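CELL WALL surface anchor family protein (Streptococcus pneumoniae, PDB 2WW8) is the pilus adhesin RrgA, which probably mediates attachment of the bacterium to host cells. Local coordinates at residues Leu758-Pro763 with Gly797-Phe802; Ile818-Ile823 with Asp830-Val835. One frame throughout, in Å; residues are numbered along the deposited sequence.

Interaction 1. Residues Leu758-Pro763 with Gly797-Phe802; sequences LQKQHP and GKYRLF
Lys-760 holds CG anti to its backbone N (chi1 -161°), and Tyr-799 turns its ring beside its own N (chi1 -68°). These torsions bring the lysine chain across one face of the ring. Lys-760 CG lies 4.0 Å from the centroid of the Tyr-799 ring, over the face but offset toward the rim, a CH-pi contact. The chain runs on to the phenol end, where Lys-760 CE packs 3.4 Å from Tyr-799 OH. That hydroxyl is hydrogen-bonded to Ser-795 O. Leu-758 CD1 meets Tyr-799 CD2 at 3.8 Å on the same face of the sheet, where both are buried. On the other face, Gln-759 bends at chi2, and its CG touches CD1 of Phe-802 at 3.6 Å. Its amide stands nearly perpendicular to that ring, and Gln-759 OE1 accepts a hydrogen bond from Gln-779 NE2. Gln-761 and Lys-798 run side by side, with Gln-761 OE1 3.2 Å from Lys-798 CG and Gln-761 NE2 hydrogen-bonded to Pro-766 O. Gln-759 and Arg-800 exchange two backbone hydrogen bonds, and Gln-761 N gives a third to Lys-798 O, 2.8 Å long. The result is an antiparallel strand pair within a sheet of the prealbumin-like domain, consistent with a CNA_B-type beta-sandwich.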
# COMPACT_ATOMS: atom_id res chain seq x y z
N LEU A 758 -27.99 -82.22 -10.60
CA LEU A 758 -28.22 -81.12 -9.66
C LEU A 758 -29.35 -80.21 -10.15
O LEU A 758 -29.22 -79.61 -11.21
CB LEU A 758 -26.93 -80.31 -9.45
CG LEU A 758 -26.89 -79.22 -8.36
CD1 LEU A 758 -27.55 -79.61 -7.02
CD2 LEU A 758 -25.43 -78.73 -8.15
N GLN A 759 -30.45 -80.13 -9.40
CA GLN A 759 -31.55 -79.25 -9.78
C GLN A 759 -31.53 -77.94 -9.01
O GLN A 759 -31.03 -77.88 -7.89
CB GLN A 759 -32.91 -79.92 -9.55
CG GLN A 759 -33.04 -81.28 -10.22
CD GLN A 759 -33.29 -81.16 -11.70
OE1 GLN A 759 -32.37 -81.19 -12.53
NE2 GLN A 759 -34.56 -81.02 -12.05
N LYS A 760 -32.05 -76.88 -9.63
CA LYS A 760 -32.16 -75.57 -9.00
C LYS A 760 -33.62 -75.12 -8.97
O LYS A 760 -34.35 -75.38 -9.91
CB LYS A 760 -31.31 -74.51 -9.70
CG LYS A 760 -31.05 -73.29 -8.81
CD LYS A 760 -30.08 -72.30 -9.45
CE LYS A 760 -29.99 -71.00 -8.62
NZ LYS A 760 -31.33 -70.42 -8.28
N GLN A 761 -34.02 -74.47 -7.87
CA GLN A 761 -35.37 -73.94 -7.75
C GLN A 761 -35.57 -72.86 -8.83
O GLN A 761 -34.68 -72.05 -9.08
CB GLN A 761 -35.58 -73.38 -6.34
CG GLN A 761 -36.99 -72.87 -6.01
CD GLN A 761 -37.07 -72.33 -4.59
OE1 GLN A 761 -36.22 -71.55 -4.16
NE2 GLN A 761 -38.09 -72.74 -3.85
N HIS A 762 -36.71 -72.90 -9.51
CA HIS A 762 -37.03 -71.88 -10.51
C HIS A 762 -37.31 -70.54 -9.80
O HIS A 762 -38.06 -70.51 -8.82
CB HIS A 762 -38.19 -72.31 -11.42
CG HIS A 762 -38.53 -71.31 -12.49
ND1 HIS A 762 -39.77 -70.71 -12.60
CD2 HIS A 762 -37.77 -70.80 -13.50
CE1 HIS A 762 -39.77 -69.88 -13.63
NE2 HIS A 762 -38.56 -69.90 -14.18
N PRO A 763 -36.71 -69.43 -10.30
CA PRO A 763 -36.82 -68.11 -9.68
C PRO A 763 -38.25 -67.67 -9.38
O PRO A 763 -38.49 -67.09 -8.32
CB PRO A 763 -36.16 -67.18 -10.71
CG PRO A 763 -36.07 -67.98 -11.98
CD PRO A 763 -35.85 -69.38 -11.49
N GLY A 797 -29.47 -69.52 -4.10
CA GLY A 797 -30.81 -70.10 -4.18
C GLY A 797 -30.87 -71.51 -3.64
O GLY A 797 -29.93 -71.97 -2.98
N LYS A 798 -31.99 -72.18 -3.91
CA LYS A 798 -32.26 -73.54 -3.43
C LYS A 798 -31.94 -74.63 -4.48
O LYS A 798 -32.24 -74.46 -5.67
CB LYS A 798 -33.70 -73.64 -2.95
CG LYS A 798 -34.14 -72.62 -1.92
CD LYS A 798 -35.35 -73.15 -1.16
CE LYS A 798 -36.19 -72.05 -0.55
NZ LYS A 798 -35.44 -71.51 0.61
N TYR A 799 -31.31 -75.72 -4.01
CA TYR A 799 -30.83 -76.83 -4.83
C TYR A 799 -31.30 -78.17 -4.26
O TYR A 799 -31.48 -78.31 -3.03
CB TYR A 799 -29.30 -76.87 -4.92
CG TYR A 799 -28.70 -75.71 -5.69
CD1 TYR A 799 -28.56 -74.46 -5.08
CD2 TYR A 799 -28.27 -75.84 -7.02
CE1 TYR A 799 -28.02 -73.38 -5.78
CE2 TYR A 799 -27.73 -74.77 -7.72
CZ TYR A 799 -27.60 -73.54 -7.09
OH TYR A 799 -27.07 -72.43 -7.72
N ARG A 800 -31.48 -79.12 -5.17
CA ARG A 800 -31.86 -80.51 -4.89
C ARG A 800 -31.02 -81.43 -5.76
O ARG A 800 -31.10 -81.33 -7.00
CB ARG A 800 -33.35 -80.78 -5.19
CG ARG A 800 -34.31 -80.25 -4.14
CD ARG A 800 -35.77 -80.44 -4.56
NE ARG A 800 -36.66 -79.89 -3.54
CZ ARG A 800 -38.00 -79.92 -3.58
NH1 ARG A 800 -38.65 -80.50 -4.58
NH2 ARG A 800 -38.71 -79.37 -2.59
N LEU A 801 -30.23 -82.29 -5.13
CA LEU A 801 -29.40 -83.25 -5.87
C LEU A 801 -30.19 -84.57 -6.00
O LEU A 801 -30.72 -85.10 -5.01
CB LEU A 801 -28.03 -83.45 -5.20
CG LEU A 801 -27.19 -84.59 -5.77
CD1 LEU A 801 -26.48 -84.28 -7.08
CD2 LEU A 801 -26.17 -84.93 -4.73
N PHE A 802 -30.32 -85.07 -7.23
CA PHE A 802 -31.07 -86.29 -7.49
C PHE A 802 -30.08 -87.35 -7.91
O PHE A 802 -29.17 -87.06 -8.70
CB PHE A 802 -32.11 -86.13 -8.62
CG PHE A 802 -33.36 -85.40 -8.24
CD1 PHE A 802 -33.34 -84.03 -7.96
CD2 PHE A 802 -34.58 -86.07 -8.18
CE1 PHE A 802 -34.52 -83.32 -7.60
CE2 PHE A 802 -35.78 -85.37 -7.82
CZ PHE A 802 -35.75 -83.99 -7.52

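Interaction 2. Residues Ile818-Ile823 with Asp830-Val835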
# COMPACT_ATOMS: atom_id res chain seq x y z
N ILE A 818 -32.10 -86.76 -3.19
CA ILE A 818 -31.18 -87.19 -2.12
C ILE A 818 -30.90 -86.08 -1.09
O ILE A 818 -31.18 -86.24 0.11
CB ILE A 818 -29.85 -87.75 -2.68
CG1 ILE A 818 -30.13 -88.76 -3.80
CG2 ILE A 818 -28.99 -88.38 -1.55
CD1 ILE A 818 -30.88 -89.98 -3.28
N VAL A 819 -30.38 -84.95 -1.57
CA VAL A 819 -29.95 -83.88 -0.67
C VAL A 819 -30.54 -82.55 -1.13
O VAL A 819 -30.62 -82.27 -2.34
CB VAL A 819 -28.41 -83.67 -0.68
CG1 VAL A 819 -28.01 -82.68 0.43
CG2 VAL A 819 -27.65 -84.97 -0.51
N ALA A 820 -30.92 -81.75 -0.13
CA ALA A 820 -31.30 -80.34 -0.31
C ALA A 820 -30.25 -79.46 0.35
O ALA A 820 -29.68 -79.81 1.39
CB ALA A 820 -32.66 -80.04 0.30
N PHE A 821 -30.01 -78.30 -0.26
CA PHE A 821 -29.18 -77.29 0.41
C PHE A 821 -29.45 -75.95 -0.25
O PHE A 821 -30.12 -75.92 -1.28
CB PHE A 821 -27.68 -77.64 0.33
CG PHE A 821 -27.14 -77.74 -1.08
CD1 PHE A 821 -27.08 -78.97 -1.73
CD2 PHE A 821 -26.68 -76.61 -1.76
CE1 PHE A 821 -26.57 -79.07 -3.04
CE2 PHE A 821 -26.18 -76.69 -3.05
CZ PHE A 821 -26.11 -77.92 -3.69
N GLN A 822 -28.92 -74.88 0.35
CA GLN A 822 -29.02 -73.52 -0.15
C GLN A 822 -27.64 -72.88 -0.29
O GLN A 822 -26.73 -73.15 0.51
CB GLN A 822 -29.79 -72.68 0.87
CG GLN A 822 -31.25 -72.51 0.55
CD GLN A 822 -31.80 -71.26 1.22
OE1 GLN A 822 -32.05 -70.24 0.57
NE2 GLN A 822 -31.98 -71.34 2.53
N ILE A 823 -27.48 -72.03 -1.29
CA ILE A 823 -26.30 -71.16 -1.40
C ILE A 823 -26.81 -69.74 -1.09
O ILE A 823 -27.75 -69.24 -1.74
CB ILE A 823 -25.59 -71.27 -2.80
CG1 ILE A 823 -25.20 -72.71 -3.21
CG2 ILE A 823 -24.35 -70.38 -2.85
CD1 ILE A 823 -24.09 -73.37 -2.40
N ASP A 830 -27.79 -75.01 5.15
CA ASP A 830 -28.91 -75.94 5.39
C ASP A 830 -28.87 -77.23 4.57
O ASP A 830 -29.82 -77.55 3.85
CB ASP A 830 -30.25 -75.23 5.19
CG ASP A 830 -30.34 -73.93 5.96
OD1 ASP A 830 -29.92 -73.86 7.14
OD2 ASP A 830 -30.85 -72.95 5.37
N VAL A 831 -27.75 -77.94 4.64
CA VAL A 831 -27.57 -79.16 3.86
C VAL A 831 -28.34 -80.26 4.58
O VAL A 831 -27.97 -80.62 5.72
CB VAL A 831 -26.10 -79.59 3.73
CG1 VAL A 831 -26.01 -80.86 2.92
CG2 VAL A 831 -25.24 -78.49 3.14
N THR A 832 -29.40 -80.75 3.93
CA THR A 832 -30.33 -81.70 4.54
C THR A 832 -30.66 -82.89 3.63
O THR A 832 -30.63 -82.77 2.40
CB THR A 832 -31.65 -81.01 5.00
OG1 THR A 832 -32.38 -80.48 3.89
CG2 THR A 832 -31.35 -79.89 5.97
N SER A 833 -30.99 -84.03 4.23
CA SER A 833 -31.37 -85.22 3.46
C SER A 833 -32.82 -85.06 3.03
O SER A 833 -33.67 -84.67 3.82
CB SER A 833 -31.24 -86.48 4.33
OG SER A 833 -31.81 -87.60 3.67
N ILE A 834 -33.12 -85.36 1.77
CA ILE A 834 -34.52 -85.44 1.36
C ILE A 834 -34.82 -86.81 0.75
O ILE A 834 -35.72 -86.95 -0.05
CB ILE A 834 -34.87 -84.30 0.37
CG1 ILE A 834 -33.82 -84.23 -0.75
CG2 ILE A 834 -35.06 -82.97 1.15
CD1 ILE A 834 -34.31 -83.38 -1.92
N VAL A 835 -34.04 -87.83 1.11
CA VAL A 835 -34.27 -89.19 0.63
C VAL A 835 -35.66 -89.63 1.08
O VAL A 835 -35.99 -89.55 2.27
CB VAL A 835 -33.19 -90.19 1.14
CG1 VAL A 835 -33.42 -91.61 0.58
CG2 VAL A 835 -31.79 -89.71 0.73
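Strands 818-823 and 830-833 run antiparallel, their directions 166° apart. Ala-820 and Thr-832 form the hydrogen-bonded pair. Ala-820 N reaches Thr-832 O, and Thr-832 N reaches Ala-820 O, each at 2.7 Å and nearly straight. Ile-834 N donates to Ile-818 O, continuing the pairing past the strand. Ile-818 and Val-819 both face Leu-801 of the adjoining strand, which makes a classic beta bulge. Val-819 and Val-831 send their CG1 methyls to meet at 3.7 Å, and Val-831 CG2 packs on Phe-821 CB at 3.8 Å. These residues line the inner face, where Val-831 also touches Ile-738 and Tyr-843. On the other face, Ala-820 CB lies 3.6 Å from Thr-832 OG1 and 3.9 Å from Ile-834 CG2. Ile-834 CG1 sits between its N and carbonyl carbon (chi1 49°), which brings it close over the backbone of Ile-818. Ile-818 and Val-835 lie alongside each other, with their CG2 methyls 3.8 Å apart. At the far end, Gln-822 NE2 makes a weak 3.5 Å hydrogen bond to Asp-830 OD2, the two flat groups nearly coplanar. The arrangement is a beta hairpin whose second strand, 827-833, forms an edge of the sheet in a prealbumin-like domain.

Both contacts belong to one antiparallel sheet of the same prealbumin-like domain, and their centres lie about 10 Å apart. Strands 797-805 and 816-824 are neighbours and join them: Leu-801 probably makes backbone hydrogen bonds to Ile-818 and Val-819, on the bulge. On the buried face the two meet where the rings of Tyr-799 and Phe-821 come together with nearly parallel planes. Interaction 1 pairs segments 34 residues apart in the chain and combines Leu-758, Tyr-799 and the Lys-760 chain on one face with Gln-759 and Arg-800 on the other. Interaction 2 closes a local hairpin. Its inner side joins Val-819 and Val-831 to the aromatic Phe-821, while Asp-830, Thr-832 and Ser-833 make its second strand more exposed.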